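Local coordinates for protein YchN (Escherichia coli, PDB 1JX7) that is of unknown function but assembles into a homohexamer, a dimer of trimers, and belongs to the DsrE/DsrF-like family, at residues S17-N20 against S21-A25; Y59-Q62 against Q63-E66; E66-T69 against A70-V73. All coordinates share one frame; numbering follows the deposited sequence.

Contact 1: S17-N20 against S21-A25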
ATOM      1  N   SER A  17       0.769  -7.626   6.721  1.00 22.46           N
ATOM      2  CA  SER A  17       2.166  -8.007   6.652  1.00 22.33           C
ATOM      3  C   SER A  17       2.829  -8.160   8.014  1.00 21.37           C
ATOM      4  O   SER A  17       3.532  -9.136   8.250  1.00 21.02           O
ATOM      5  CB  SER A  17       2.922  -6.977   5.807  1.00 36.91           C
ATOM      6  OG  SER A  17       2.544  -5.657   6.170  1.00 39.85           O
ATOM      7  N   LEU A  18       2.612  -7.207   8.910  1.00 18.04           N
ATOM      8  CA  LEU A  18       3.215  -7.272  10.232  1.00 16.65           C
ATOM      9  C   LEU A  18       2.695  -8.501  10.967  1.00 17.54           C
ATOM     10  O   LEU A  18       3.467  -9.270  11.544  1.00 17.23           O
ATOM     11  CB  LEU A  18       2.865  -6.015  11.019  1.00 15.83           C
ATOM     12  CG  LEU A  18       3.735  -5.667  12.220  1.00 16.27           C
ATOM     13  CD1 LEU A  18       3.017  -4.598  13.031  1.00 14.76           C
ATOM     14  CD2 LEU A  18       3.990  -6.895  13.087  1.00 16.70           C
ATOM     15  N   PHE A  19       1.376  -8.679  10.942  1.00 21.57           N
ATOM     16  CA  PHE A  19       0.734  -9.807  11.590  1.00 21.72           C
ATOM     17  C   PHE A  19       1.324 -11.112  11.062  1.00 22.40           C
ATOM     18  O   PHE A  19       1.622 -12.025  11.839  1.00 22.98           O
ATOM     19  CB  PHE A  19      -0.773  -9.778  11.324  1.00 20.42           C
ATOM     20  CG  PHE A  19      -1.499 -11.026  11.765  1.00 21.07           C
ATOM     21  CD1 PHE A  19      -1.420 -11.464  13.088  1.00 21.76           C
ATOM     22  CD2 PHE A  19      -2.241 -11.769  10.856  1.00 19.98           C
ATOM     23  CE1 PHE A  19      -2.086 -12.622  13.497  1.00 21.00           C
ATOM     24  CE2 PHE A  19      -2.910 -12.919  11.251  1.00 19.93           C
ATOM     25  CZ  PHE A  19      -2.825 -13.356  12.570  1.00 19.32           C
ATOM     26  N   ASN A  20       1.498 -11.205   9.749  1.00 22.78           N
ATOM     27  CA  ASN A  20       2.060 -12.412   9.159  1.00 22.55           C
ATOM     28  C   ASN A  20       3.504 -12.666   9.590  1.00 22.45           C
ATOM     29  O   ASN A  20       3.902 -13.811   9.783  1.00 20.91           O
ATOM     30  CB  ASN A  20       1.978 -12.359   7.628  1.00 24.60           C
ATOM     31  CG  ASN A  20       0.584 -12.635   7.109  1.00 25.60           C
ATOM     32  OD1 ASN A  20      -0.196 -13.351   7.747  1.00 25.69           O
ATOM     33  ND2 ASN A  20       0.269 -12.088   5.941  1.00 26.98           N
ATOM     34  N   SER A  21       4.282 -11.599   9.735  1.00 16.74           N
ATOM     35  CA  SER A  21       5.670 -11.712  10.133  1.00 16.05           C
ATOM     36  C   SER A  21       5.773 -12.396  11.471  1.00 15.19           C
ATOM     37  O   SER A  21       6.572 -13.305  11.642  1.00 14.10           O
ATOM     38  CB  SER A  21       6.311 -10.340  10.244  1.00 37.91           C
ATOM     39  OG  SER A  21       6.668  -9.869   8.970  1.00 43.71           O
ATOM     40  N   LEU A  22       4.950 -11.945  12.408  1.00 23.69           N
ATOM     41  CA  LEU A  22       4.921 -12.483  13.764  1.00 23.08           C
ATOM     42  C   LEU A  22       4.384 -13.911  13.813  1.00 22.62           C
ATOM     43  O   LEU A  22       4.863 -14.743  14.579  1.00 22.04           O
ATOM     44  CB  LEU A  22       4.080 -11.573  14.659  1.00 14.10           C
ATOM     45  CG  LEU A  22       4.677 -10.169  14.777  1.00 13.43           C
ATOM     46  CD1 LEU A  22       3.809  -9.301  15.670  1.00 14.47           C
ATOM     47  CD2 LEU A  22       6.091 -10.277  15.335  1.00 11.66           C
ATOM     48  N   ARG A  23       3.382 -14.191  12.987  1.00 21.72           N
ATOM     49  CA  ARG A  23       2.795 -15.516  12.948  1.00 21.12           C
ATOM     50  C   ARG A  23       3.847 -16.498  12.443  1.00 20.62           C
ATOM     51  O   ARG A  23       3.964 -17.594  12.955  1.00 21.40           O
ATOM     52  CB  ARG A  23       1.561 -15.515  12.038  1.00 25.51           C
ATOM     53  CG  ARG A  23       0.672 -16.711  12.248  1.00 28.97           C
ATOM     54  CD  ARG A  23      -0.639 -16.580  11.497  1.00 32.74           C
ATOM     55  NE  ARG A  23      -0.472 -16.546  10.043  1.00 36.02           N
ATOM     56  CZ  ARG A  23      -1.481 -16.477   9.185  1.00 38.83           C
ATOM     57  NH1 ARG A  23      -2.727 -16.440   9.637  1.00 39.47           N
ATOM     58  NH2 ARG A  23      -1.257 -16.451   7.877  1.00 39.26           N
ATOM     59  N   LEU A  24       4.629 -16.081  11.445  1.00 24.44           N
ATOM     60  CA  LEU A  24       5.675 -16.919  10.869  1.00 23.65           C
ATOM     61  C   LEU A  24       6.809 -17.066  11.884  1.00 24.73           C
ATOM     62  O   LEU A  24       7.418 -18.133  12.000  1.00 25.99           O
ATOM     63  CB  LEU A  24       6.223 -16.280   9.592  1.00 20.79           C
ATOM     64  CG  LEU A  24       6.917 -17.194   8.569  1.00 22.74           C
ATOM     65  CD1 LEU A  24       7.580 -16.335   7.511  1.00 21.78           C
ATOM     66  CD2 LEU A  24       7.952 -18.053   9.223  1.00 23.90           C
ATOM     67  N   ALA A  25       7.084 -15.992  12.607  1.00 17.50           N
ATOM     68  CA  ALA A  25       8.140 -15.969  13.615  1.00 16.45           C
ATOM     69  C   ALA A  25       7.872 -16.960  14.753  1.00 15.73           C
ATOM     70  O   ALA A  25       8.749 -17.726  15.146  1.00 15.68           O
ATOM     71  CB  ALA A  25       8.299 -14.562  14.182  1.00 17.06           C
TER
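Arg23 reaches back one turn of helix 17-31 and lies alongside Asn20, with OD1 of Asn20 over one face of the guanidinium, 3.3 Å from NH2 of Arg23. The amide and guanidinium planes are 36° apart, and because the oxygen sits over the face, the N-H angle is poor for a hydrogen bond. Arg23 also slants past Phe19, four residues back: NH1 of Arg23 is 3.9 Å from CE2 of Phe19, and CD of Arg23 lies 4.0 Å from CZ of the same ring. The arginine gets there by setting CG opposite its own backbone N (chi1 -163°) and bending at chi3. A second, apolar pair occupies another side of the helix, where Leu18 and Leu22 point the same way and CD2 of Leu18 packs 3.5 Å from CD1 of Leu22. Beneath these side chains run the successive i to i+4 bonds of a regular alpha-helix, including Leu24 N to Asn20 O at 2.9 Å and Arg23 N to Phe19 O at 3.0 Å. This helix forms the crossover between parallel strands 3-8 and 36-41. Leu22 packs on Leu65 and Leu68 of helix 61-70. On the polar side, Asn20 ND2 is hydrogen-bonded to Ser43 OG of a second subunit, and Arg23 NH1 makes a weak hydrogen bond to Thr80 OG1 of that same subunit. The chemistry is thus divided: Leu18 and Leu22 face the chain's own interior, while the amide and guanidinium, the amide oxygen probably favoured by the nearby positive charge, serve a subunit interface of the hexamer.

Contact 2: Y59-Q62 against Q63-E66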
ATOM      1  N   TYR A  59      -6.804 -10.436  16.088  1.00 26.12           N
ATOM      2  CA  TYR A  59      -5.513 -10.701  16.692  1.00 25.47           C
ATOM      3  C   TYR A  59      -4.969  -9.580  17.566  1.00 24.97           C
ATOM      4  O   TYR A  59      -5.422  -8.428  17.494  1.00 24.03           O
ATOM      5  CB  TYR A  59      -4.480 -11.119  15.624  1.00 20.08           C
ATOM      6  CG  TYR A  59      -4.168 -10.096  14.553  1.00 21.13           C
ATOM      7  CD1 TYR A  59      -3.432  -8.949  14.844  1.00 19.78           C
ATOM      8  CD2 TYR A  59      -4.594 -10.292  13.237  1.00 21.19           C
ATOM      9  CE1 TYR A  59      -3.127  -8.023  13.844  1.00 20.66           C
ATOM     10  CE2 TYR A  59      -4.298  -9.382  12.237  1.00 20.20           C
ATOM     11  CZ  TYR A  59      -3.568  -8.250  12.545  1.00 20.61           C
ATOM     12  OH  TYR A  59      -3.284  -7.353  11.545  1.00 21.40           O
ATOM     13  N   ASN A  60      -4.012  -9.932  18.413  1.00 21.31           N
ATOM     14  CA  ASN A  60      -3.399  -8.982  19.317  1.00 21.70           C
ATOM     15  C   ASN A  60      -1.879  -9.019  19.177  1.00 20.69           C
ATOM     16  O   ASN A  60      -1.202  -9.882  19.736  1.00 22.65           O
ATOM     17  CB  ASN A  60      -3.796  -9.293  20.751  1.00 24.27           C
ATOM     18  CG  ASN A  60      -3.366  -8.220  21.711  1.00 26.71           C
ATOM     19  OD1 ASN A  60      -4.086  -7.253  21.941  1.00 29.12           O
ATOM     20  ND2 ASN A  60      -2.169  -8.371  22.260  1.00 28.47           N
ATOM     21  N   ILE A  61      -1.360  -8.062  18.419  1.00  9.21           N
ATOM     22  CA  ILE A  61       0.053  -7.949  18.157  1.00  8.63           C
ATOM     23  C   ILE A  61       0.892  -7.894  19.422  1.00  9.79           C
ATOM     24  O   ILE A  61       2.024  -8.413  19.464  1.00  8.63           O
ATOM     25  CB  ILE A  61       0.276  -6.746  17.270  1.00  8.63           C
ATOM     26  CG1 ILE A  61      -0.192  -7.112  15.859  1.00  8.63           C
ATOM     27  CG2 ILE A  61       1.717  -6.304  17.293  1.00  8.63           C
ATOM     28  CD1 ILE A  61      -0.587  -5.938  15.018  1.00 10.42           C
ATOM     29  N   GLN A  62       0.342  -7.299  20.472  1.00 23.62           N
ATOM     30  CA  GLN A  62       1.088  -7.212  21.718  1.00 25.07           C
ATOM     31  C   GLN A  62       1.406  -8.607  22.220  1.00 25.29           C
ATOM     32  O   GLN A  62       2.548  -8.902  22.559  1.00 25.01           O
ATOM     33  CB  GLN A  62       0.267  -6.473  22.757  1.00 30.89           C
ATOM     34  CG  GLN A  62       1.098  -5.566  23.606  1.00 33.94           C
ATOM     35  CD  GLN A  62       0.596  -5.473  25.015  1.00 35.70           C
ATOM     36  OE1 GLN A  62       0.830  -6.366  25.821  1.00 36.39           O
ATOM     37  NE2 GLN A  62      -0.111  -4.394  25.323  1.00 37.60           N
ATOM     38  N   GLN A  63       0.392  -9.473  22.259  1.00 22.50           N
ATOM     39  CA  GLN A  63       0.544 -10.850  22.726  1.00 23.01           C
ATOM     40  C   GLN A  63       1.538 -11.652  21.898  1.00 21.93           C
ATOM     41  O   GLN A  63       2.314 -12.431  22.452  1.00 21.00           O
ATOM     42  CB  GLN A  63      -0.800 -11.582  22.718  1.00 39.89           C
ATOM     43  CG  GLN A  63      -0.672 -13.092  22.976  1.00 44.11           C
ATOM     44  CD  GLN A  63      -1.955 -13.867  22.677  1.00 47.26           C
ATOM     45  OE1 GLN A  63      -2.901 -13.868  23.468  1.00 45.02           O
ATOM     46  NE2 GLN A  63      -1.990 -14.526  21.526  1.00 49.48           N
HETATM   47  N   MSE A  64       1.505 -11.470  20.582  1.00 22.39           N
HETATM   48  CA  MSE A  64       2.410 -12.185  19.694  1.00 21.90           C
HETATM   49  C   MSE A  64       3.864 -11.794  19.939  1.00 21.88           C
HETATM   50  O   MSE A  64       4.781 -12.583  19.718  1.00 21.17           O
HETATM   51  CB  MSE A  64       2.013 -11.947  18.226  1.00 16.43           C
HETATM   52  CG  MSE A  64       0.699 -12.624  17.845  1.00 14.10           C
HETATM   53 SE   MSE A  64       0.112 -12.198  16.216  1.00  8.63          SE
HETATM   54  CE  MSE A  64      -0.210 -10.606  16.505  1.00  9.35           C
ATOM     55  N   LEU A  65       4.077 -10.571  20.415  1.00 21.67           N
ATOM     56  CA  LEU A  65       5.427 -10.111  20.707  1.00 22.14           C
ATOM     57  C   LEU A  65       5.889 -10.633  22.064  1.00 22.43           C
ATOM     58  O   LEU A  65       7.069 -10.882  22.270  1.00 21.10           O
ATOM     59  CB  LEU A  65       5.478  -8.573  20.687  1.00 17.57           C
ATOM     60  CG  LEU A  65       5.626  -8.008  19.269  1.00 18.56           C
ATOM     61  CD1 LEU A  65       5.494  -6.488  19.299  1.00 18.31           C
ATOM     62  CD2 LEU A  65       6.981  -8.424  18.691  1.00 18.19           C
ATOM     63  N   GLU A  66       4.950 -10.803  22.986  1.00 19.87           N
ATOM     64  CA  GLU A  66       5.285 -11.305  24.302  1.00 19.72           C
ATOM     65  C   GLU A  66       5.618 -12.787  24.179  1.00 19.20           C
ATOM     66  O   GLU A  66       6.515 -13.298  24.869  1.00 18.46           O
ATOM     67  CB  GLU A  66       4.123 -11.064  25.262  1.00 26.62           C
ATOM     68  CG  GLU A  66       3.714  -9.599  25.268  1.00 29.64           C
ATOM     69  CD  GLU A  66       2.774  -9.238  26.396  1.00 32.61           C
ATOM     70  OE1 GLU A  66       1.772  -9.966  26.601  1.00 32.29           O
ATOM     71  OE2 GLU A  66       3.029  -8.220  27.067  1.00 34.79           O
TER
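Met64, modelled as selenomethionine, crosses Ile61 and Tyr59 obliquely at the start of helix 61-70, the helical crossover between parallel strands 36-41 and 75-78. Asn60 holds the N-cap position, and its carbonyl O accepts the first i to i+4 bond, from Met64 N at 3.3 Å. The next bond in the series runs from Leu65 N to Ile61 O at 3.1 Å. On the packed side, the Met64 chain bends at chi3 (-67°), which brings its terminal methyl CE obliquely near the Tyr59 ring, with CD1 of Tyr59 at 4.0 Å from CE; the exact seat of CE against Ile61 is doubtful. A looser apolar approach joins Ile61 CG2 to Leu65 CD1 at 4.3 Å. Helix 17-31 covers this side, Met64 meeting Phe19 and Ile26 while Ile61 packs on Leu22; the hydroxyl of Tyr13 takes a hydrogen bond from Ile61 N. The opposite character belongs to Gln62, Gln63 and Glu66, polar residues at the more exposed side. There the Glu66 chain runs past Gln62, the carboxylate and amide planes turned 69° from each other. An alanine in place of Glu66 would probably leave the Gln62 amide without its carboxylate neighbour and freer to turn. Beneath that pair the backbone stays helical, Glu66 N bonding to Gln62 O at 3.1 Å.

Contact 3: E66-T69 against A70-V73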
ATOM      1  N   GLU A  66       4.950 -10.803  22.986  1.00 19.87           N
ATOM      2  CA  GLU A  66       5.285 -11.305  24.302  1.00 19.72           C
ATOM      3  C   GLU A  66       5.618 -12.787  24.179  1.00 19.20           C
ATOM      4  O   GLU A  66       6.515 -13.298  24.869  1.00 18.46           O
ATOM      5  CB  GLU A  66       4.123 -11.064  25.262  1.00 26.62           C
ATOM      6  CG  GLU A  66       3.714  -9.599  25.268  1.00 29.64           C
ATOM      7  CD  GLU A  66       2.774  -9.238  26.396  1.00 32.61           C
ATOM      8  OE1 GLU A  66       1.772  -9.966  26.601  1.00 32.29           O
ATOM      9  OE2 GLU A  66       3.029  -8.220  27.067  1.00 34.79           O
ATOM     10  N   ILE A  67       4.919 -13.476  23.286  1.00 15.54           N
ATOM     11  CA  ILE A  67       5.169 -14.889  23.030  1.00 16.94           C
ATOM     12  C   ILE A  67       6.606 -15.041  22.528  1.00 17.82           C
ATOM     13  O   ILE A  67       7.312 -15.974  22.902  1.00 19.05           O
ATOM     14  CB  ILE A  67       4.202 -15.448  21.949  1.00 23.99           C
ATOM     15  CG1 ILE A  67       2.767 -15.415  22.451  1.00 24.83           C
ATOM     16  CG2 ILE A  67       4.593 -16.871  21.586  1.00 23.56           C
ATOM     17  CD1 ILE A  67       1.754 -15.872  21.439  1.00 24.82           C
ATOM     18  N   LEU A  68       7.043 -14.112  21.674  1.00 20.27           N
ATOM     19  CA  LEU A  68       8.388 -14.147  21.134  1.00 20.04           C
ATOM     20  C   LEU A  68       9.441 -13.644  22.118  1.00 22.08           C
ATOM     21  O   LEU A  68      10.533 -14.205  22.196  1.00 22.59           O
ATOM     22  CB  LEU A  68       8.467 -13.334  19.844  1.00 12.91           C
ATOM     23  CG  LEU A  68       7.989 -13.954  18.523  1.00 11.92           C
ATOM     24  CD1 LEU A  68       7.924 -12.880  17.446  1.00 10.26           C
ATOM     25  CD2 LEU A  68       8.923 -15.078  18.102  1.00  9.91           C
ATOM     26  N   THR A  69       9.141 -12.597  22.884  1.00 36.15           N
ATOM     27  CA  THR A  69      10.141 -12.103  23.816  1.00 37.77           C
ATOM     28  C   THR A  69      10.299 -13.009  25.036  1.00 39.17           C
ATOM     29  O   THR A  69      11.371 -13.041  25.645  1.00 41.64           O
ATOM     30  CB  THR A  69       9.861 -10.638  24.286  1.00 29.25           C
ATOM     31  OG1 THR A  69       8.726 -10.599  25.161  1.00 28.47           O
ATOM     32  CG2 THR A  69       9.629  -9.731  23.088  1.00 27.92           C
ATOM     33  N   ALA A  70       9.257 -13.758  25.390  1.00 24.28           N
ATOM     34  CA  ALA A  70       9.346 -14.659  26.552  1.00 22.75           C
ATOM     35  C   ALA A  70      10.386 -15.756  26.289  1.00 21.95           C
ATOM     36  O   ALA A  70      10.999 -16.296  27.218  1.00 20.77           O
ATOM     37  CB  ALA A  70       7.989 -15.279  26.840  1.00 17.20           C
ATOM     38  N   GLN A  71      10.570 -16.062  25.003  1.00 21.24           N
ATOM     39  CA  GLN A  71      11.515 -17.057  24.512  1.00 20.51           C
ATOM     40  C   GLN A  71      12.891 -16.431  24.305  1.00 20.76           C
ATOM     41  O   GLN A  71      13.810 -17.091  23.820  1.00 21.54           O
ATOM     42  CB  GLN A  71      11.065 -17.579  23.147  1.00 16.31           C
ATOM     43  CG  GLN A  71       9.969 -18.589  23.128  1.00 14.82           C
ATOM     44  CD  GLN A  71       9.627 -18.976  21.715  1.00 14.93           C
ATOM     45  OE1 GLN A  71       8.872 -18.296  21.034  1.00 15.22           O
ATOM     46  NE2 GLN A  71      10.209 -20.074  21.252  1.00 14.44           N
ATOM     47  N   ASN A  72      13.026 -15.151  24.619  1.00 24.98           N
ATOM     48  CA  ASN A  72      14.291 -14.455  24.453  1.00 27.11           C
ATOM     49  C   ASN A  72      14.648 -14.184  23.001  1.00 27.27           C
ATOM     50  O   ASN A  72      15.832 -14.043  22.661  1.00 28.46           O
ATOM     51  CB  ASN A  72      15.422 -15.233  25.126  1.00 37.52           C
ATOM     52  CG  ASN A  72      15.107 -15.580  26.556  1.00 40.99           C
ATOM     53  OD1 ASN A  72      14.795 -14.694  27.361  1.00 43.28           O
ATOM     54  ND2 ASN A  72      15.169 -16.864  26.892  1.00 42.95           N
ATOM     55  N   VAL A  73      13.636 -14.129  22.141  1.00 19.86           N
ATOM     56  CA  VAL A  73      13.853 -13.814  20.737  1.00 18.26           C
ATOM     57  C   VAL A  73      13.983 -12.296  20.763  1.00 17.54           C
ATOM     58  O   VAL A  73      13.045 -11.595  21.159  1.00 16.06           O
ATOM     59  CB  VAL A  73      12.653 -14.216  19.864  1.00 23.54           C
ATOM     60  CG1 VAL A  73      12.808 -13.655  18.465  1.00 23.42           C
ATOM     61  CG2 VAL A  73      12.548 -15.720  19.807  1.00 23.64           C
TER
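This is a helix C-terminus closed by a Schellman motif, where helix 61-70 gives way to the loop leading into strand 75-78. Leu68 and Val73 meet across it, five residues apart. Asn72 is the first residue to leave helical geometry, and its positive phi (72°) reverses the chain so that Val73 comes back over the last turn. Two backbone bonds define the reversal: Val73 N to Leu68 O at 3.1 Å, and Asn72 N to Thr69 O at 2.9 Å. In the tight i to i+3 bond the donor stands above the carbonyl plane of Thr69, 70° out of it. Just before the reversal, Ala70 N still makes an ordinary helical bond to Glu66 O, 2.8 Å long. Leu68 O also receives a weak bond from Gln71 N at 3.4 Å, so this one carbonyl is shared by two donors. The apolar partner to the backbone bonds is a hydrophobic touch: Val73 crosses Leu68 at a slant, and its CG2 lies 4.1 Å from CD2 of Leu68. Val73 CG2 stands opposite the carbonyl carbon while CG1 is opposite the backbone N (chi1 170°), an arrangement that presents both methyls to that leucine branch. Outward, Ala70 and Asn72 are exposed. Inward, Leu68 rests on Ala25 of helix 17-31, and both Leu68 and Val73 reach Leu37 of strand 36-41, tying the end of the helix to the sheet beside helix 17-31.

How the contacts relate
Contacts 2 and 3 belong to one helix, 61-70, and share Glu66: contact 2 covers its capped start and contact 3 its end. Contact 1, on the neighbouring helix 17-31, is the most buried. The other two are partly buried, with Met64, Leu65 and Leu68 inward and Gln63, Ala70 and Asn72 exposed. The two helices pack together along the stretch from Phe19 to Ala25, where Phe19 stacks on Tyr59. Chemistry follows place. Contact 1 reaches a second subunit through one hydrogen bond and a weaker one from Arg23; in contact 2, Tyr59 packs on Glu57 of a third subunit; contact 3, which no other chain of the hexamer touches, pairs capping backbone bonds with one apolar contact.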